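Phosphorylated carbohydrates phosphatase TM_1254 (Thermotoga maritima msb8, PDB 3KBB) dephosphorylates phosphorylated sugars, such as erythrose 4-phosphate, fructose 6-phosphate and mannose 6-phosphate, with the help of a divalent metal ion, cobalt giving the highest activity. Local coordinates at residues 21-26 / 49-54; 25-28 / 33-36; 36-41 / 55-60; 74-79 / 118-123; 168-173 / 192-197. All coordinates share one frame; numbering follows the deposited sequence.

Contact 1: 21-26 / 49-54; sequences EAYRRV and EGLPIL
Glu-21 OE2 is gripped by two arginines on a flank of helix 19-29 turned from the contact, while Tyr-23, two residues on, meets Leu-51 and Leu-54 of helix 47-57. Arg-24 NH2 donates to the syn lone pair of Glu-21 OE2 (2.8 Å), and Arg-25 NE to the anti lone pair of that same Glu-21 OE2 (2.9 Å). Arg-24 binds side-on, its NE adding a nearly straight bond to Glu-21 OE1 (2.8 Å) that enters 30° out of the carboxylate plane. Glu-28 and Glu-81 take further nitrogens of the two arginines.

Across the segments the evidence is apolar. Tyr-23 holds CG anti to its carbonyl carbon (chi1 -69°), which sends the ring toward helix 47-57. Leu-54 CD2 makes a CH-pi contact over one ring face, 4.2 Å from the Tyr-23 centroid and 24° off the normal. Its offset is toward the rim, where Leu-54 CD2 is 4.0 Å from Tyr-23 CG. Leu-51 CD2 approaches the phenol end obliquely, 3.6 Å from Tyr-23 OH. That hydroxyl is hydrogen-bonded to Glu-47, one turn before Leu-51, and Tyr-34 and Met-43 also pack on Tyr-23. These helices belong to the all-helical cap of a HAD phosphatase of the beta-phosphoglucomutase type. All three touching residues are buried, so the chemistry divides cleanly: charges are paired in a salt-bridge network along one flank of helix 19-29, whereas the other is joined to helix 47-57 by dispersion and a CH-pi contact, with Glu-47 satisfying the buried phenol.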
# COMPACT_ATOMS: atom_id res chain seq x y z
N GLU A 21 8.59 -0.67 -15.02
CA GLU A 21 10.02 -0.94 -15.09
C GLU A 21 10.41 -2.37 -14.70
O GLU A 21 11.24 -3.01 -15.37
CB GLU A 21 10.83 0.12 -14.31
CG GLU A 21 12.32 -0.09 -14.38
CD GLU A 21 12.86 -0.14 -15.81
OE1 GLU A 21 12.20 0.41 -16.74
OE2 GLU A 21 13.97 -0.69 -15.99
N ALA A 22 9.78 -2.90 -13.64
CA ALA A 22 10.04 -4.28 -13.22
C ALA A 22 9.68 -5.28 -14.34
O ALA A 22 10.49 -6.17 -14.68
CB ALA A 22 9.24 -4.61 -11.95
N TYR A 23 8.50 -5.11 -14.92
CA TYR A 23 8.03 -6.03 -15.97
C TYR A 23 8.79 -5.81 -17.28
O TYR A 23 9.06 -6.76 -18.02
CB TYR A 23 6.53 -5.93 -16.19
CG TYR A 23 5.66 -6.43 -15.05
CD1 TYR A 23 6.22 -7.04 -13.91
CD2 TYR A 23 4.28 -6.36 -15.15
CE1 TYR A 23 5.40 -7.51 -12.85
CE2 TYR A 23 3.47 -6.84 -14.13
CZ TYR A 23 4.03 -7.41 -13.00
OH TYR A 23 3.16 -7.84 -12.02
N ARG A 24 9.16 -4.56 -17.54
CA ARG A 24 10.01 -4.22 -18.70
C ARG A 24 11.37 -4.92 -18.61
O ARG A 24 11.85 -5.48 -19.61
CB ARG A 24 10.15 -2.69 -18.84
CG ARG A 24 10.71 -2.23 -20.22
CD ARG A 24 11.36 -0.83 -20.14
NE ARG A 24 12.51 -0.84 -19.26
CZ ARG A 24 13.72 -1.28 -19.59
NH1 ARG A 24 13.97 -1.70 -20.85
NH2 ARG A 24 14.69 -1.25 -18.69
N ARG A 25 11.99 -4.90 -17.43
CA ARG A 25 13.23 -5.63 -17.20
C ARG A 25 13.12 -7.14 -17.35
O ARG A 25 14.04 -7.80 -17.87
CB ARG A 25 13.79 -5.32 -15.81
CG ARG A 25 14.38 -3.93 -15.71
CD ARG A 25 15.04 -3.72 -14.33
NE ARG A 25 15.36 -2.32 -14.07
CZ ARG A 25 16.22 -1.93 -13.13
NH1 ARG A 25 16.84 -2.85 -12.36
NH2 ARG A 25 16.47 -0.64 -12.93
N VAL A 26 12.01 -7.71 -16.88
CA VAL A 26 11.75 -9.13 -17.07
C VAL A 26 11.75 -9.44 -18.57
O VAL A 26 12.51 -10.32 -19.01
CB VAL A 26 10.42 -9.57 -16.47
CG1 VAL A 26 10.12 -11.04 -16.83
CG2 VAL A 26 10.45 -9.36 -14.99
N GLU A 49 -2.78 -14.06 -11.87
CA GLU A 49 -3.22 -14.41 -13.23
C GLU A 49 -2.58 -13.53 -14.30
O GLU A 49 -2.59 -13.86 -15.48
CB GLU A 49 -4.74 -14.27 -13.37
CG GLU A 49 -5.55 -15.31 -12.60
CD GLU A 49 -5.77 -14.89 -11.16
OE1 GLU A 49 -6.10 -13.71 -10.94
OE2 GLU A 49 -5.58 -15.73 -10.26
N GLY A 50 -2.06 -12.39 -13.87
CA GLY A 50 -1.40 -11.44 -14.77
C GLY A 50 -0.06 -11.92 -15.29
O GLY A 50 0.25 -11.74 -16.48
N LEU A 51 0.73 -12.54 -14.41
CA LEU A 51 2.05 -13.04 -14.78
C LEU A 51 2.05 -14.10 -15.88
O LEU A 51 2.81 -13.98 -16.84
CB LEU A 51 2.85 -13.51 -13.55
CG LEU A 51 3.25 -12.41 -12.54
CD1 LEU A 51 4.24 -12.93 -11.50
CD2 LEU A 51 3.82 -11.18 -13.24
N PRO A 52 1.22 -15.14 -15.75
CA PRO A 52 1.15 -16.13 -16.83
C PRO A 52 0.72 -15.54 -18.17
O PRO A 52 1.26 -15.94 -19.20
CB PRO A 52 0.08 -17.12 -16.33
CG PRO A 52 0.06 -16.98 -14.86
CD PRO A 52 0.35 -15.50 -14.61
N ILE A 53 -0.22 -14.59 -18.15
CA ILE A 53 -0.63 -13.85 -19.33
C ILE A 53 0.55 -13.07 -19.93
O ILE A 53 0.79 -13.12 -21.13
CB ILE A 53 -1.81 -12.88 -19.06
CG1 ILE A 53 -3.12 -13.64 -18.77
CG2 ILE A 53 -2.01 -11.94 -20.23
CD1 ILE A 53 -4.26 -12.74 -18.28
N LEU A 54 1.26 -12.33 -19.10
CA LEU A 54 2.43 -11.59 -19.56
C LEU A 54 3.40 -12.52 -20.28
O LEU A 54 3.89 -12.20 -21.37
CB LEU A 54 3.10 -10.89 -18.37
CG LEU A 54 4.40 -10.09 -18.57
CD1 LEU A 54 4.16 -8.87 -19.46
CD2 LEU A 54 5.00 -9.69 -17.24

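Contact 2: 25-28 / 33-36; sequences RVAE and PYTE
Apolar packing joins Ala-27 to Tyr-34: Ala-27 CB, directed at the 33-36 segment, lies 4.0 Å from Tyr-34 CB, and the methyl stands obliquely to the Tyr-34 ring. Contact with a polar backbone atom comes next, since the same Ala-27 CB is 4.0 Å from Pro-33 O. Pro-33 itself directs its CB away from the helix, and its carbonyl does the touching. The backbones are close here, with the CA atoms of Ala-27 and Pro-33 6.1 Å apart, yet no hydrogen bond crosses between the segments.

The segments flank the turn between helices 19-29 and 36-42 of the cap domain, and, consistent with the small Ala-27 side chain, the returning chain runs close to the helix. Thr-35 is the N-cap of the second helix, its OG1 hydrogen-bonded to Leu-38 N.

Aromatic contacts extend from Tyr-34. With CG anti to the backbone N (chi1 -169°), its ring turns back along helix 19-29 and meets that of Phe-20, the two planes inclined by about 15°. The His-39 ring stands at about 80° to that of Tyr-34, and His-39 ND1 is probably hydrogen-bonded to Tyr-34 OH.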
# COMPACT_ATOMS: atom_id res chain seq x y z
N ARG A 25 11.99 -4.90 -17.43
CA ARG A 25 13.23 -5.63 -17.20
C ARG A 25 13.12 -7.14 -17.35
O ARG A 25 14.04 -7.80 -17.87
CB ARG A 25 13.79 -5.32 -15.81
CG ARG A 25 14.38 -3.93 -15.71
CD ARG A 25 15.04 -3.72 -14.33
NE ARG A 25 15.36 -2.32 -14.07
CZ ARG A 25 16.22 -1.93 -13.13
NH1 ARG A 25 16.84 -2.85 -12.36
NH2 ARG A 25 16.47 -0.64 -12.93
N VAL A 26 12.01 -7.71 -16.88
CA VAL A 26 11.75 -9.13 -17.07
C VAL A 26 11.75 -9.44 -18.57
O VAL A 26 12.51 -10.32 -19.01
CB VAL A 26 10.42 -9.57 -16.47
CG1 VAL A 26 10.12 -11.04 -16.83
CG2 VAL A 26 10.45 -9.36 -14.99
N ALA A 27 10.95 -8.70 -19.33
CA ALA A 27 10.82 -8.92 -20.77
C ALA A 27 12.20 -8.78 -21.41
O ALA A 27 12.62 -9.62 -22.24
CB ALA A 27 9.87 -7.93 -21.35
N GLU A 28 12.92 -7.72 -21.02
CA GLU A 28 14.25 -7.45 -21.56
C GLU A 28 15.23 -8.60 -21.26
O GLU A 28 16.08 -8.94 -22.10
CB GLU A 28 14.76 -6.11 -20.99
CG GLU A 28 16.18 -5.80 -21.32
CD GLU A 28 16.61 -4.45 -20.80
OE1 GLU A 28 16.14 -3.42 -21.35
OE2 GLU A 28 17.40 -4.42 -19.87
N PRO A 33 10.61 -7.01 -26.10
CA PRO A 33 10.17 -5.65 -25.87
C PRO A 33 8.91 -5.66 -24.99
O PRO A 33 8.27 -6.71 -24.78
CB PRO A 33 9.85 -5.16 -27.30
CG PRO A 33 9.32 -6.42 -28.00
CD PRO A 33 10.17 -7.52 -27.43
N TYR A 34 8.54 -4.48 -24.50
CA TYR A 34 7.38 -4.35 -23.65
C TYR A 34 6.85 -2.92 -23.75
O TYR A 34 7.63 -1.98 -23.71
CB TYR A 34 7.78 -4.66 -22.21
CG TYR A 34 6.63 -4.81 -21.24
CD1 TYR A 34 5.56 -5.67 -21.52
CD2 TYR A 34 6.63 -4.12 -20.01
CE1 TYR A 34 4.51 -5.82 -20.61
CE2 TYR A 34 5.58 -4.27 -19.10
CZ TYR A 34 4.53 -5.13 -19.41
OH TYR A 34 3.49 -5.32 -18.54
N THR A 35 5.53 -2.78 -23.91
CA THR A 35 4.92 -1.45 -24.10
C THR A 35 4.08 -1.03 -22.89
O THR A 35 3.55 -1.87 -22.16
CB THR A 35 4.04 -1.39 -25.36
OG1 THR A 35 2.88 -2.23 -25.18
CG2 THR A 35 4.81 -1.81 -26.60
N GLU A 36 3.94 0.28 -22.68
CA GLU A 36 3.02 0.79 -21.64
C GLU A 36 1.56 0.47 -21.95
O GLU A 36 0.79 0.20 -21.04
CB GLU A 36 3.23 2.29 -21.38
CG GLU A 36 4.62 2.59 -20.86
CD GLU A 36 4.66 3.61 -19.73
OE1 GLU A 36 3.69 4.39 -19.59
OE2 GLU A 36 5.66 3.63 -18.99

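Contact 3: 36-41 / 55-60; sequences EDLHRR and MEALEI
Chi1 of 174° and chi2 of 56° stretch Leu-38 so that CD2 stands anti to CA and becomes the methyl reaching furthest toward Ala-57 and Leu-58. From the other segment, Leu-58 has CG anti to its carbonyl carbon (chi1 -65°), and the end of its side chain comes closer than the direction of its CB would suggest. Both approaches converge on one methyl: Leu-38 CD2 is 4.2 Å from Ala-57 CB and also 4.2 Å from Leu-58 CD2. The backbones stay well apart, the CA atoms of Leu-38 and Ala-57 being 8.9 Å from each other.

Ala-57 and Leu-58 lie where helix 47-57 ends in a Schellman motif. Glu-59 takes a positive phi, Ile-60 N bonds to Met-55 O (3.1 Å) and Glu-59 N to Glu-56 O (3.0 Å). On helix 36-42, polar groups keep to a flank away from this junction: Arg-40 NH1 pairs with Asp-37 OD1 (3.3 Å) at the edge of the guanidinium, while its pair with Glu-36 is long. Leu-58 packs as well on Ala-27 and Tyr-34, linking this edge of the helical cap to helix 19-29. With 85 Å² buried and no hydrogen bond across, helix 36-42 is joined to the end of helix 47-57 and the turn after it by methyl-to-methyl dispersion at the protein surface, a contact without directional bonds.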
# COMPACT_ATOMS: atom_id res chain seq x y z
N GLU A 36 3.94 0.28 -22.68
CA GLU A 36 3.02 0.79 -21.64
C GLU A 36 1.56 0.47 -21.95
O GLU A 36 0.79 0.20 -21.04
CB GLU A 36 3.23 2.29 -21.38
CG GLU A 36 4.62 2.59 -20.86
CD GLU A 36 4.66 3.61 -19.73
OE1 GLU A 36 3.69 4.39 -19.59
OE2 GLU A 36 5.66 3.63 -18.99
N ASP A 37 1.19 0.47 -23.22
CA ASP A 37 -0.15 0.07 -23.64
C ASP A 37 -0.51 -1.34 -23.18
O ASP A 37 -1.60 -1.54 -22.64
CB ASP A 37 -0.32 0.21 -25.15
CG ASP A 37 -0.59 1.66 -25.58
OD1 ASP A 37 -0.57 2.58 -24.73
OD2 ASP A 37 -0.84 1.87 -26.78
N LEU A 38 0.40 -2.31 -23.36
CA LEU A 38 0.13 -3.66 -22.84
C LEU A 38 0.12 -3.64 -21.32
O LEU A 38 -0.72 -4.26 -20.68
CB LEU A 38 1.17 -4.70 -23.32
CG LEU A 38 1.08 -6.13 -22.74
CD1 LEU A 38 -0.29 -6.76 -22.96
CD2 LEU A 38 2.13 -7.02 -23.36
N HIS A 39 1.07 -2.90 -20.76
CA HIS A 39 1.28 -2.94 -19.34
C HIS A 39 0.07 -2.40 -18.58
O HIS A 39 -0.33 -3.01 -17.59
CB HIS A 39 2.49 -2.11 -18.95
CG HIS A 39 2.72 -2.11 -17.48
ND1 HIS A 39 3.19 -3.22 -16.80
CD2 HIS A 39 2.54 -1.14 -16.55
CE1 HIS A 39 3.27 -2.93 -15.51
NE2 HIS A 39 2.89 -1.68 -15.34
N ARG A 40 -0.49 -1.30 -19.08
CA ARG A 40 -1.71 -0.66 -18.54
C ARG A 40 -2.86 -1.68 -18.46
O ARG A 40 -3.67 -1.66 -17.52
CB ARG A 40 -2.10 0.48 -19.46
CG ARG A 40 -3.37 1.26 -19.10
CD ARG A 40 -3.34 2.65 -19.77
NE ARG A 40 -2.11 3.41 -19.44
CZ ARG A 40 -1.11 3.67 -20.29
NH1 ARG A 40 -1.17 3.25 -21.55
NH2 ARG A 40 -0.04 4.34 -19.87
N ARG A 41 -2.92 -2.55 -19.45
CA ARG A 41 -3.97 -3.57 -19.46
C ARG A 41 -3.64 -4.72 -18.53
O ARG A 41 -4.52 -5.21 -17.80
CB ARG A 41 -4.26 -4.03 -20.88
CG ARG A 41 -4.70 -2.89 -21.79
CD ARG A 41 -5.83 -2.09 -21.13
NE ARG A 41 -6.39 -1.12 -22.07
CZ ARG A 41 -7.52 -0.46 -21.88
NH1 ARG A 41 -8.25 -0.67 -20.77
NH2 ARG A 41 -7.94 0.39 -22.80
N MSE A 55 3.66 -13.69 -19.70
CA MSE A 55 4.63 -14.62 -20.25
C MSE A 55 4.22 -15.04 -21.64
O MSE A 55 5.04 -15.03 -22.55
CB MSE A 55 4.78 -15.85 -19.35
CG MSE A 55 5.90 -16.76 -19.78
SE MSE A 55 5.81 -18.46 -18.77
CE MSE A 55 4.05 -19.08 -19.34
N GLU A 56 2.95 -15.40 -21.82
CA GLU A 56 2.44 -15.81 -23.14
C GLU A 56 2.30 -14.64 -24.11
O GLU A 56 2.55 -14.79 -25.31
CB GLU A 56 1.11 -16.56 -23.04
CG GLU A 56 1.18 -17.85 -22.23
CD GLU A 56 2.07 -18.93 -22.86
OE1 GLU A 56 2.45 -18.83 -24.06
OE2 GLU A 56 2.37 -19.91 -22.15
N ALA A 57 1.89 -13.48 -23.61
CA ALA A 57 1.78 -12.29 -24.45
C ALA A 57 3.13 -11.98 -25.11
O ALA A 57 3.18 -11.57 -26.29
CB ALA A 57 1.31 -11.10 -23.62
N LEU A 58 4.20 -12.18 -24.36
CA LEU A 58 5.56 -11.86 -24.80
C LEU A 58 6.25 -13.03 -25.51
O LEU A 58 7.43 -12.94 -25.88
CB LEU A 58 6.39 -11.42 -23.59
CG LEU A 58 5.92 -10.10 -22.93
CD1 LEU A 58 6.89 -9.77 -21.85
CD2 LEU A 58 5.84 -8.96 -23.93
N GLU A 59 5.50 -14.12 -25.69
CA GLU A 59 6.01 -15.31 -26.38
C GLU A 59 7.28 -15.87 -25.76
O GLU A 59 8.20 -16.34 -26.46
CB GLU A 59 6.18 -15.01 -27.87
CG GLU A 59 4.88 -14.60 -28.55
CD GLU A 59 5.05 -14.19 -30.00
OE1 GLU A 59 6.20 -14.16 -30.50
OE2 GLU A 59 4.02 -13.88 -30.64
N ILE A 60 7.35 -15.79 -24.43
CA ILE A 60 8.48 -16.28 -23.68
C ILE A 60 8.35 -17.79 -23.48
O ILE A 60 7.28 -18.29 -23.11
CB ILE A 60 8.60 -15.55 -22.32
CG1 ILE A 60 9.09 -14.12 -22.58
CG2 ILE A 60 9.57 -16.29 -21.40
CD1 ILE A 60 8.91 -13.13 -21.42

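Contact 4: 74-79 / 118-123; sequences EKKRVF and LRRLDL
Arg-120 lays its guanidinium end across the aliphatic part of Lys-76, NH2 coming 4.0 Å from Lys-76 CD, and its NH1 also approaches Phe-79 CB at 4.3 Å. The contact spans the two domains of a HAD phosphatase: helix 64-82 belongs to the helical cap, helix 111-120 to the Rossmann-like core around the parallel sheet. Both partners meet the guanidinium obliquely, and no hydrogen bond or salt bridge joins the segments.

Arg-120 runs out extended and then bends at chi3 (-79°), while Lys-76 bends at chi2 and chi4; with these bends the two side chains cross at about a right angle. Their charged ends are held apart, Lys-76 NZ being 5.8 Å from Arg-120 NH2. Lys-76 NZ instead forms a salt bridge with Glu-116, one turn earlier on the helix that carries Arg-120, and this carboxylate would be expected to moderate the repulsion between the like charges.

Arg-120 leaves from the last turn of its helix, which closes in a Schellman motif: Asp-122 has positive phi, Leu-123 N bonds to Leu-118 O (3.0 Å) and Asp-122 N to Arg-119 O (3.0 Å). Arg-90 donates to the carbonyl oxygens of Leu-121 and Asp-122. On the cap side, Phe-79 offers Arg-120 its CB, while the end of its side chain leads away and packs on Thr-15. One face of the Phe-79 ring rests on its own helix, with Lys-75 C 4.2 Å above the ring plane and offset toward the rim.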
# COMPACT_ATOMS: atom_id res chain seq x y z
N GLU A 74 13.51 -9.13 -10.51
CA GLU A 74 13.45 -7.79 -11.10
C GLU A 74 12.70 -6.77 -10.24
O GLU A 74 13.10 -5.60 -10.15
CB GLU A 74 12.89 -7.84 -12.53
CG GLU A 74 13.67 -8.73 -13.51
CD GLU A 74 15.12 -8.30 -13.80
OE1 GLU A 74 15.66 -7.33 -13.18
OE2 GLU A 74 15.73 -8.97 -14.67
N LYS A 75 11.61 -7.20 -9.59
CA LYS A 75 10.90 -6.32 -8.65
C LYS A 75 11.80 -5.89 -7.48
O LYS A 75 11.79 -4.73 -7.08
CB LYS A 75 9.62 -6.98 -8.14
CG LYS A 75 8.52 -7.02 -9.18
CD LYS A 75 7.28 -7.80 -8.70
CE LYS A 75 6.39 -6.95 -7.77
NZ LYS A 75 5.11 -7.66 -7.48
N LYS A 76 12.58 -6.82 -6.95
CA LYS A 76 13.49 -6.52 -5.84
C LYS A 76 14.48 -5.45 -6.23
O LYS A 76 14.71 -4.50 -5.48
CB LYS A 76 14.24 -7.79 -5.39
CG LYS A 76 13.44 -8.70 -4.46
CD LYS A 76 13.17 -8.03 -3.10
CE LYS A 76 13.02 -9.04 -1.97
NZ LYS A 76 11.87 -9.97 -2.16
N ARG A 77 15.08 -5.61 -7.41
CA ARG A 77 16.08 -4.69 -7.93
C ARG A 77 15.49 -3.32 -8.17
O ARG A 77 16.07 -2.32 -7.74
CB ARG A 77 16.65 -5.22 -9.24
CG ARG A 77 17.48 -6.48 -9.08
CD ARG A 77 18.21 -6.80 -10.38
NE ARG A 77 18.47 -8.23 -10.55
CZ ARG A 77 19.50 -8.89 -10.02
NH1 ARG A 77 20.39 -8.26 -9.26
NH2 ARG A 77 19.63 -10.19 -10.24
N VAL A 78 14.36 -3.28 -8.87
CA VAL A 78 13.69 -2.03 -9.17
C VAL A 78 13.29 -1.32 -7.87
O VAL A 78 13.55 -0.12 -7.72
CB VAL A 78 12.48 -2.22 -10.14
CG1 VAL A 78 11.73 -0.91 -10.36
CG2 VAL A 78 12.96 -2.78 -11.49
N PHE A 79 12.67 -2.06 -6.94
CA PHE A 79 12.16 -1.44 -5.70
C PHE A 79 13.34 -0.95 -4.89
O PHE A 79 13.37 0.20 -4.42
CB PHE A 79 11.32 -2.42 -4.87
CG PHE A 79 9.95 -2.73 -5.46
CD1 PHE A 79 9.55 -2.22 -6.70
CD2 PHE A 79 9.07 -3.54 -4.77
CE1 PHE A 79 8.31 -2.53 -7.24
CE2 PHE A 79 7.83 -3.86 -5.31
CZ PHE A 79 7.44 -3.35 -6.53
N LEU A 118 9.80 -1.57 4.29
CA LEU A 118 9.82 -0.56 5.33
C LEU A 118 11.22 -0.39 5.88
O LEU A 118 11.63 0.72 6.22
CB LEU A 118 8.89 -0.96 6.47
CG LEU A 118 7.39 -0.89 6.19
CD1 LEU A 118 6.67 -1.55 7.35
CD2 LEU A 118 6.96 0.58 6.02
N ARG A 119 11.94 -1.50 6.03
CA ARG A 119 13.32 -1.43 6.57
C ARG A 119 14.25 -0.67 5.63
O ARG A 119 15.03 0.18 6.09
CB ARG A 119 13.87 -2.83 6.88
CG ARG A 119 15.12 -2.79 7.81
CD ARG A 119 15.53 -4.21 8.26
NE ARG A 119 16.47 -4.22 9.39
CZ ARG A 119 16.12 -4.08 10.68
NH1 ARG A 119 14.85 -3.90 11.01
NH2 ARG A 119 17.04 -4.10 11.63
N ARG A 120 14.16 -0.94 4.33
CA ARG A 120 14.96 -0.26 3.33
C ARG A 120 14.71 1.24 3.39
O ARG A 120 15.62 2.03 3.17
CB ARG A 120 14.60 -0.77 1.93
CG ARG A 120 15.68 -0.69 0.87
CD ARG A 120 15.24 -1.44 -0.42
NE ARG A 120 15.36 -2.91 -0.41
CZ ARG A 120 14.38 -3.75 -0.75
NH1 ARG A 120 13.17 -3.30 -1.09
NH2 ARG A 120 14.59 -5.07 -0.73
N LEU A 121 13.47 1.63 3.71
CA LEU A 121 13.10 3.05 3.72
C LEU A 121 13.24 3.66 5.11
O LEU A 121 12.97 4.84 5.28
CB LEU A 121 11.69 3.27 3.16
CG LEU A 121 11.47 2.89 1.69
CD1 LEU A 121 10.02 3.14 1.33
CD2 LEU A 121 12.41 3.66 0.78
N ASP A 122 13.67 2.86 6.08
CA ASP A 122 13.79 3.30 7.47
C ASP A 122 12.49 3.93 8.03
O ASP A 122 12.52 4.98 8.67
CB ASP A 122 14.98 4.26 7.65
CG ASP A 122 15.31 4.51 9.10
OD1 ASP A 122 15.13 3.59 9.93
OD2 ASP A 122 15.71 5.65 9.44
N LEU A 123 11.35 3.30 7.74
CA LEU A 123 10.03 3.77 8.23
C LEU A 123 9.49 2.81 9.27
O LEU A 123 8.52 3.11 9.96
CB LEU A 123 9.03 3.90 7.07
CG LEU A 123 9.29 4.91 5.94
CD1 LEU A 123 8.21 4.79 4.82
CD2 LEU A 123 9.33 6.30 6.48

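Contact 5: 168-173 / 192-197; sequences SGVEAA and KALLEA. With SO4 (sulfate ion), chain E; SO4 (sulfate ion), chain B.
Along 192-197, whose Leu-194 and Ala-197 meet Val-170, the path starts at the N-terminal end of a short helix. Next to Lys-192, Ala-193 N donates to O4 of the chain B sulfate (2.6 Å, 158°), an anion held at the helix start. Leu-194 comes next: its O is 3.9 Å from Val-170 CG1, and its CD2 is 4.2 Å from Val-170 CG2. The closer packing is at Ala-197, one turn on, where CB lies 3.6 Å and O lies 3.5 Å from Val-170 CG1. Ala-197 CB also touches Glu-171 CG at 3.9 Å. Val-170 CG1, anti to the backbone N (chi1 173°), thus serves both partners, while CG2 meets the Leu-194 methyl.

Helix 167-175 receives a sulfate near its start, Ser-168 N donating to O2 of the chain E ion (2.6 Å, 169°). Both sulfates probably come from the crystallisation liquor. The side chain of Val-170 is about 9 Å from that of Asp-7, the nucleophile inferred by similarity. The two helices belong to successive beta-alpha-beta crossovers of the Rossmann-like core; Val-170 packs down on Ile-181 of strand 181-184, and Leu-194 on Leu-202 of the outermost strand 201-203.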
# COMPACT_ATOMS: atom_id res chain seq x y z
N SER A 168 -11.46 -0.74 -1.30
CA SER A 168 -11.59 -1.89 -0.39
C SER A 168 -11.01 -1.60 0.98
O SER A 168 -11.58 -2.05 1.98
CB SER A 168 -10.93 -3.13 -1.00
OG SER A 168 -11.78 -3.55 -2.06
N GLY A 169 -9.96 -0.80 1.02
CA GLY A 169 -9.34 -0.37 2.33
C GLY A 169 -10.29 0.54 3.13
O GLY A 169 -10.53 0.37 4.34
N VAL A 170 -10.86 1.51 2.44
CA VAL A 170 -11.83 2.38 3.10
C VAL A 170 -13.04 1.61 3.58
O VAL A 170 -13.50 1.80 4.70
CB VAL A 170 -12.23 3.55 2.16
CG1 VAL A 170 -13.39 4.36 2.79
CG2 VAL A 170 -11.00 4.45 1.87
N GLU A 171 -13.56 0.71 2.74
CA GLU A 171 -14.67 -0.11 3.17
C GLU A 171 -14.35 -0.93 4.42
O GLU A 171 -15.18 -1.02 5.34
CB GLU A 171 -15.10 -1.07 2.04
CG GLU A 171 -15.78 -0.32 0.87
CD GLU A 171 -16.07 -1.23 -0.33
OE1 GLU A 171 -15.63 -2.40 -0.34
OE2 GLU A 171 -16.72 -0.74 -1.29
N ALA A 172 -13.14 -1.49 4.46
CA ALA A 172 -12.75 -2.34 5.57
C ALA A 172 -12.68 -1.53 6.89
O ALA A 172 -13.24 -1.97 7.94
CB ALA A 172 -11.40 -3.00 5.27
N ALA A 173 -12.06 -0.36 6.83
CA ALA A 173 -11.94 0.46 8.04
C ALA A 173 -13.34 0.92 8.48
O ALA A 173 -13.66 0.87 9.66
CB ALA A 173 -11.04 1.67 7.82
N LYS A 192 -12.68 9.85 -6.16
CA LYS A 192 -14.14 9.77 -6.02
C LYS A 192 -14.62 8.46 -5.39
O LYS A 192 -15.51 8.46 -4.52
CB LYS A 192 -14.84 10.03 -7.36
CG LYS A 192 -16.37 10.03 -7.23
CD LYS A 192 -17.04 10.65 -8.44
CE LYS A 192 -18.54 10.68 -8.25
NZ LYS A 192 -19.22 10.82 -9.56
N ALA A 193 -14.00 7.36 -5.79
CA ALA A 193 -14.36 6.03 -5.25
C ALA A 193 -14.08 5.92 -3.73
O ALA A 193 -14.83 5.25 -2.99
CB ALA A 193 -13.61 4.96 -5.98
N LEU A 194 -13.02 6.57 -3.28
CA LEU A 194 -12.69 6.59 -1.85
C LEU A 194 -13.76 7.38 -1.08
O LEU A 194 -14.21 6.97 -0.03
CB LEU A 194 -11.33 7.23 -1.60
CG LEU A 194 -10.13 6.60 -2.35
CD1 LEU A 194 -8.87 7.29 -1.84
CD2 LEU A 194 -10.06 5.05 -2.19
N LEU A 195 -14.20 8.50 -1.64
CA LEU A 195 -15.25 9.27 -0.98
C LEU A 195 -16.54 8.48 -0.96
O LEU A 195 -17.27 8.45 0.06
CB LEU A 195 -15.42 10.61 -1.74
CG LEU A 195 -14.30 11.66 -1.57
CD1 LEU A 195 -14.66 12.91 -2.38
CD2 LEU A 195 -14.09 12.00 -0.13
N GLU A 196 -16.86 7.83 -2.07
CA GLU A 196 -18.09 7.04 -2.10
C GLU A 196 -18.07 5.91 -1.09
O GLU A 196 -19.11 5.56 -0.54
CB GLU A 196 -18.41 6.53 -3.51
CG GLU A 196 -18.51 7.65 -4.62
CD GLU A 196 -19.17 9.01 -4.21
OE1 GLU A 196 -20.39 9.07 -3.93
OE2 GLU A 196 -18.43 10.04 -4.23
N ALA A 197 -16.89 5.34 -0.83
CA ALA A 197 -16.75 4.29 0.18
C ALA A 197 -16.81 4.79 1.63
O ALA A 197 -16.85 3.98 2.58
CB ALA A 197 -15.45 3.48 -0.06
S SO4 E . -9.91 -2.09 -4.58
O1 SO4 E . -9.15 -3.30 -4.24
O2 SO4 E . -9.98 -1.26 -3.42
O3 SO4 E . -9.20 -1.31 -5.61
O4 SO4 E . -11.25 -2.47 -5.04
S SO4 B . -11.53 7.23 -9.01
O1 SO4 B . -10.20 7.65 -8.54
O2 SO4 B . -12.01 8.24 -9.95
O3 SO4 B . -11.53 5.92 -9.62
O4 SO4 B . -12.46 7.12 -7.91

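From the N terminus, contacts 1 and 2 open on the same helix, 19-29. Contact 2 closes first, across the turn leading to helix 36-42, and so nests within the longer loop that contact 1 closes at helix 47-57. Contact 3 opens inside that loop and ends beyond it, crossing contact 1. The three centres lie 7 to 8 Å apart and tie three cap helices together. Contact 4 follows in series, closing the chain from cap helix 64-82 to core helix 111-120; its cap segment also packs on helix 19-29 of contact 1. Contact 5, last in series, joins successive crossover helices of the core, across the chain's centre from contact 4, with nearest atoms about 17 Å apart.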